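Local coordinates for RNA-dependent RNA Polymerase (Bombyx mori cytoplasmic polyhedrosis virus, PDB 6TZ0), which catalyses RNA-templated RNA synthesis, serving transcription of the viral genome and probably also its replication, at residues R254-Y257 and Q258-H262; I297-R300 and A301-E305. All coordinates share one frame; numbering follows the deposited sequence.

Contact 1: residues R254-Y257 and Q258-H262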
loop_
_atom_site.group_PDB
_atom_site.type_symbol
_atom_site.label_atom_id
_atom_site.label_comp_id
_atom_site.label_asym_id
_atom_site.label_seq_id
_atom_site.Cartn_x
_atom_site.Cartn_y
_atom_site.Cartn_z
ATOM N N ARG A 254 -16.573 -3.455 -23.815
ATOM C CA ARG A 254 -16.524 -2.029 -23.531
ATOM C C ARG A 254 -15.892 -1.205 -24.639
ATOM O O ARG A 254 -16.343 -0.088 -24.886
ATOM C CB ARG A 254 -15.745 -1.782 -22.236
ATOM C CG ARG A 254 -16.468 -2.141 -20.952
ATOM C CD ARG A 254 -15.484 -2.089 -19.795
ATOM N NE ARG A 254 -16.110 -2.190 -18.483
ATOM C CZ ARG A 254 -16.400 -3.324 -17.867
ATOM N NH1 ARG A 254 -16.139 -4.482 -18.448
ATOM N NH2 ARG A 254 -16.968 -3.296 -16.674
ATOM N N SER A 255 -14.881 -1.735 -25.324
ATOM C CA SER A 255 -14.002 -0.959 -26.194
ATOM C C SER A 255 -14.608 -0.630 -27.561
ATOM O O SER A 255 -13.906 -0.077 -28.412
ATOM C CB SER A 255 -12.681 -1.705 -26.381
ATOM O OG SER A 255 -12.878 -2.925 -27.067
ATOM N N TRP A 256 -15.881 -0.946 -27.790
ATOM C CA TRP A 256 -16.566 -0.637 -29.038
ATOM C C TRP A 256 -16.932 0.835 -29.174
ATOM O O TRP A 256 -17.301 1.263 -30.280
ATOM C CB TRP A 256 -17.836 -1.489 -29.140
ATOM C CG TRP A 256 -18.737 -1.285 -27.960
ATOM C CD1 TRP A 256 -18.719 -1.984 -26.797
ATOM C CD2 TRP A 256 -19.757 -0.292 -27.815
ATOM N NE1 TRP A 256 -19.664 -1.498 -25.939
ATOM C CE2 TRP A 256 -20.314 -0.454 -26.540
ATOM C CE3 TRP A 256 -20.254 0.718 -28.642
ATOM C CZ2 TRP A 256 -21.340 0.351 -26.071
ATOM C CZ3 TRP A 256 -21.266 1.516 -28.174
ATOM C CH2 TRP A 256 -21.800 1.327 -26.902
ATOM N N TYR A 257 -16.874 1.610 -28.083
ATOM C CA TYR A 257 -17.455 2.949 -28.086
ATOM C C TYR A 257 -16.660 3.908 -28.947
ATOM O O TYR A 257 -17.221 4.884 -29.448
ATOM C CB TYR A 257 -17.568 3.497 -26.661
ATOM C CG TYR A 257 -16.272 3.950 -26.029
ATOM C CD1 TYR A 257 -15.413 3.039 -25.439
ATOM C CD2 TYR A 257 -15.940 5.301 -25.964
ATOM C CE1 TYR A 257 -14.243 3.450 -24.846
ATOM C CE2 TYR A 257 -14.771 5.718 -25.374
ATOM C CZ TYR A 257 -13.926 4.787 -24.817
ATOM O OH TYR A 257 -12.759 5.198 -24.221
ATOM N N GLN A 258 -15.378 3.624 -29.153
ATOM C CA GLN A 258 -14.558 4.445 -30.027
ATOM C C GLN A 258 -14.991 4.292 -31.480
ATOM O O GLN A 258 -15.086 5.282 -32.212
ATOM C CB GLN A 258 -13.097 4.063 -29.828
ATOM C CG GLN A 258 -12.094 4.981 -30.447
ATOM C CD GLN A 258 -10.696 4.597 -30.055
ATOM O OE1 GLN A 258 -10.486 3.579 -29.405
ATOM N NE2 GLN A 258 -9.736 5.422 -30.410
ATOM N N GLU A 259 -15.319 3.067 -31.895
ATOM C CA GLU A 259 -15.859 2.851 -33.233
ATOM C C GLU A 259 -17.255 3.438 -33.385
ATOM O O GLU A 259 -17.590 3.974 -34.449
ATOM C CB GLU A 259 -15.879 1.360 -33.550
ATOM C CG GLU A 259 -16.332 1.028 -34.948
ATOM C CD GLU A 259 -16.326 -0.453 -35.212
ATOM O OE1 GLU A 259 -15.940 -1.212 -34.301
ATOM O OE2 GLU A 259 -16.715 -0.862 -36.323
ATOM N N ALA A 260 -18.072 3.351 -32.332
ATOM C CA ALA A 260 -19.402 3.954 -32.376
ATOM C C ALA A 260 -19.324 5.470 -32.524
ATOM O O ALA A 260 -20.035 6.061 -33.347
ATOM C CB ALA A 260 -20.186 3.582 -31.123
ATOM N N LEU A 261 -18.436 6.105 -31.764
ATOM C CA LEU A 261 -18.271 7.547 -31.825
ATOM C C LEU A 261 -17.601 7.980 -33.121
ATOM O O LEU A 261 -17.830 9.102 -33.583
ATOM C CB LEU A 261 -17.468 8.007 -30.613
ATOM C CG LEU A 261 -17.446 9.480 -30.226
ATOM C CD1 LEU A 261 -18.819 9.924 -29.758
ATOM C CD2 LEU A 261 -16.437 9.663 -29.136
ATOM N N HIS A 262 -16.780 7.110 -33.716
ATOM C CA HIS A 262 -16.299 7.329 -35.077
ATOM C C HIS A 262 -17.447 7.364 -36.077
ATOM O O HIS A 262 -17.529 8.272 -36.909
ATOM C CB HIS A 262 -15.306 6.239 -35.460
ATOM C CG HIS A 262 -14.954 6.228 -36.914
ATOM N ND1 HIS A 262 -14.144 7.176 -37.493
ATOM C CD2 HIS A 262 -15.309 5.381 -37.907
ATOM C CE1 HIS A 262 -14.013 6.917 -38.780
ATOM N NE2 HIS A 262 -14.709 5.831 -39.056
#
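Trp256 meets Ala260 with the edge of its indole: the methyl CB of Ala260 lies near the ring plane, 3.8 Å from Trp256 CZ3, rather than over a face. The phenol of Tyr257 has a backbone oxygen at its rim, Arg254 O sitting in the ring plane 3.3 Å from Tyr257 CD1. In both aromatic residues CG stands between the backbone N and the carbonyl carbon (chi1 56° in Trp256 and 75° in Tyr257), which folds each ring back beside its own backbone and puts that of Tyr257 next to the peptide leading to Gln258.

These rings sit where a type I beta turn, Arg254 to Tyr257, runs into an alpha-helix. Two i to i+4 bonds start the helical pattern: Ala260 N donates to Trp256 O over 3.0 Å, and Leu261 N reaches Tyr257 O at 2.9 Å. Between them Glu259 extends its chain beyond CG, and its OE2 forms a salt bridge with Arg300 NE of helix 295-306. Ahead of the helix, the hydroxyl of Ser255 is held by a hydrogen bond to the carbonyl of Gly251, and its side chain is about 11 Å from that of Asp547, which binds magnesium in another structure of this polymerase, although no ion is bound to it here.

The contact thus marks the entry into helix 257-264. Trp256 is buried against Ile315, Ala318 and Leu319 of helix 309-320 and against Tyr331 and Cys335 of helix 325-339, whose Val328 covers Ala260 and whose Tyr332 ring meets Tyr257. Gln258 makes a weak hydrogen bond to the carbonyl of Leu715, on strand 711-716, an outer strand of the sheet that also contains strand 541-548.

Contact 2: residues I297-R300 and A301-E305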
loop_
_atom_site.group_PDB
_atom_site.type_symbol
_atom_site.label_atom_id
_atom_site.label_comp_id
_atom_site.label_asym_id
_atom_site.label_seq_id
_atom_site.Cartn_x
_atom_site.Cartn_y
_atom_site.Cartn_z
ATOM N N ILE A 297 -10.831 -3.755 -37.029
ATOM C CA ILE A 297 -10.987 -5.067 -37.657
ATOM C C ILE A 297 -10.747 -6.184 -36.647
ATOM O O ILE A 297 -11.544 -7.130 -36.533
ATOM C CB ILE A 297 -10.038 -5.184 -38.862
ATOM C CG1 ILE A 297 -10.467 -4.219 -39.964
ATOM C CG2 ILE A 297 -9.970 -6.605 -39.376
ATOM C CD1 ILE A 297 -9.468 -4.082 -41.070
ATOM N N SER A 298 -9.655 -6.076 -35.889
ATOM C CA SER A 298 -9.343 -7.063 -34.866
ATOM C C SER A 298 -10.379 -7.051 -33.753
ATOM O O SER A 298 -10.763 -8.116 -33.254
ATOM C CB SER A 298 -7.948 -6.801 -34.309
ATOM O OG SER A 298 -7.634 -7.719 -33.282
ATOM N N LEU A 299 -10.879 -5.866 -33.387
ATOM C CA LEU A 299 -11.911 -5.804 -32.352
ATOM C C LEU A 299 -13.238 -6.402 -32.821
ATOM O O LEU A 299 -13.910 -7.086 -32.045
ATOM C CB LEU A 299 -12.092 -4.367 -31.869
ATOM C CG LEU A 299 -11.283 -3.932 -30.640
ATOM C CD1 LEU A 299 -9.790 -3.911 -30.869
ATOM C CD2 LEU A 299 -11.744 -2.562 -30.205
ATOM N N ARG A 300 -13.610 -6.197 -34.090
ATOM C CA ARG A 300 -14.831 -6.798 -34.630
ATOM C C ARG A 300 -14.735 -8.315 -34.678
ATOM O O ARG A 300 -15.680 -9.015 -34.291
ATOM C CB ARG A 300 -15.112 -6.263 -36.034
ATOM C CG ARG A 300 -15.635 -4.857 -36.129
ATOM C CD ARG A 300 -15.510 -4.411 -37.568
ATOM N NE ARG A 300 -15.787 -2.994 -37.759
ATOM C CZ ARG A 300 -15.553 -2.346 -38.892
ATOM N NH1 ARG A 300 -15.029 -2.992 -39.923
ATOM N NH2 ARG A 300 -15.829 -1.056 -38.992
ATOM N N ALA A 301 -13.600 -8.841 -35.157
ATOM C CA ALA A 301 -13.439 -10.289 -35.263
ATOM C C ALA A 301 -13.400 -10.950 -33.891
ATOM O O ALA A 301 -14.061 -11.974 -33.668
ATOM C CB ALA A 301 -12.172 -10.618 -36.047
ATOM N N LYS A 302 -12.669 -10.352 -32.949
ATOM C CA LYS A 302 -12.592 -10.892 -31.600
ATOM C C LYS A 302 -13.925 -10.774 -30.877
ATOM O O LYS A 302 -14.280 -11.649 -30.079
ATOM C CB LYS A 302 -11.495 -10.155 -30.843
ATOM C CG LYS A 302 -11.046 -10.791 -29.565
ATOM C CD LYS A 302 -9.969 -9.940 -28.911
ATOM C CE LYS A 302 -8.572 -10.396 -29.294
ATOM N NZ LYS A 302 -8.159 -9.922 -30.645
ATOM N N ARG A 303 -14.691 -9.724 -31.179
ATOM C CA ARG A 303 -16.003 -9.540 -30.583
ATOM C C ARG A 303 -16.990 -10.566 -31.107
ATOM O O ARG A 303 -17.826 -11.076 -30.353
ATOM C CB ARG A 303 -16.488 -8.127 -30.886
ATOM C CG ARG A 303 -17.748 -7.728 -30.187
ATOM C CD ARG A 303 -18.198 -6.332 -30.573
ATOM N NE ARG A 303 -17.204 -5.320 -30.246
ATOM C CZ ARG A 303 -16.598 -4.563 -31.151
ATOM N NH1 ARG A 303 -16.902 -4.699 -32.430
ATOM N NH2 ARG A 303 -15.698 -3.668 -30.782
ATOM N N ALA A 304 -16.909 -10.881 -32.400
ATOM C CA ALA A 304 -17.814 -11.869 -32.969
ATOM C C ALA A 304 -17.479 -13.275 -32.500
ATOM O O ALA A 304 -18.387 -14.094 -32.324
ATOM C CB ALA A 304 -17.785 -11.801 -34.493
ATOM N N GLU A 305 -16.199 -13.584 -32.285
ATOM C CA GLU A 305 -15.872 -14.941 -31.860
ATOM C C GLU A 305 -15.917 -15.144 -30.349
ATOM O O GLU A 305 -16.033 -16.288 -29.902
ATOM C CB GLU A 305 -14.496 -15.359 -32.387
ATOM C CG GLU A 305 -13.343 -14.565 -31.832
ATOM C CD GLU A 305 -12.007 -14.971 -32.421
ATOM O OE1 GLU A 305 -11.981 -15.908 -33.247
ATOM O OE2 GLU A 305 -10.986 -14.340 -32.072
#
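Ala301 hydrogen-bonds through its amide to Ile297 O (3.0 Å), one of a run of i to i+4 bonds of alpha-helix 295-306; the methyl of Ala301 leans over the same carbonyl. One residue on, Lys302 N donates to Ser298 O at 3.0 Å. The side chain of Lys302 bends at chi3 and chi4, which turns NZ back along the helix to lie 3.5 Å from Ser298 OG.

Arg303 carries the main side-chain contact. Its amide bonds to Leu299 O over 2.9 Å, and a bend at chi3 (-60°) folds the guanidinium back over the preceding turn, where the same carbonyl oxygen stands 3.8 Å above its plane, over the centre of the group. This is a face-on approach to the flat cation, probably favourable electrostatically. The two terminal nitrogens also lie near carbon: NH2 of Arg303 is 3.8 Å from Leu299 CB, and NH1 of Arg303 is 3.7 Å from Arg300 CA. Arg303 is buried, with Ile252 and with Asn312 and Ile315 of helix 309-320 packed on it, whereas most of this segment of helix faces solvent. Ala304 continues the series: its N donates to Arg300 O at 2.9 Å, and its methyl rests on that same oxygen. Glu305 follows, its N bonded to Ala301 O.

In the fold
Followed from the N terminus, the chain passes through contact 1 as it leaves the loop after helix 242-248 and enters helix 257-264. It then runs through strands 266-272 and 278-285 and the short helix 290-293 before reaching contact 2 on helix 295-306. Each contact is local, between residues no more than four apart, so neither closes a long loop; they lie in series without nesting or crossing. Their centres are nevertheless about 13 Å apart and the two touch. A salt bridge of 2.7 Å from Arg300 NE to Glu259 OE2 joins the helices, and Arg303 NH2 packs 3.5 Å from Trp256 CB, tying the turn before helix 257-264 to helix 295-306.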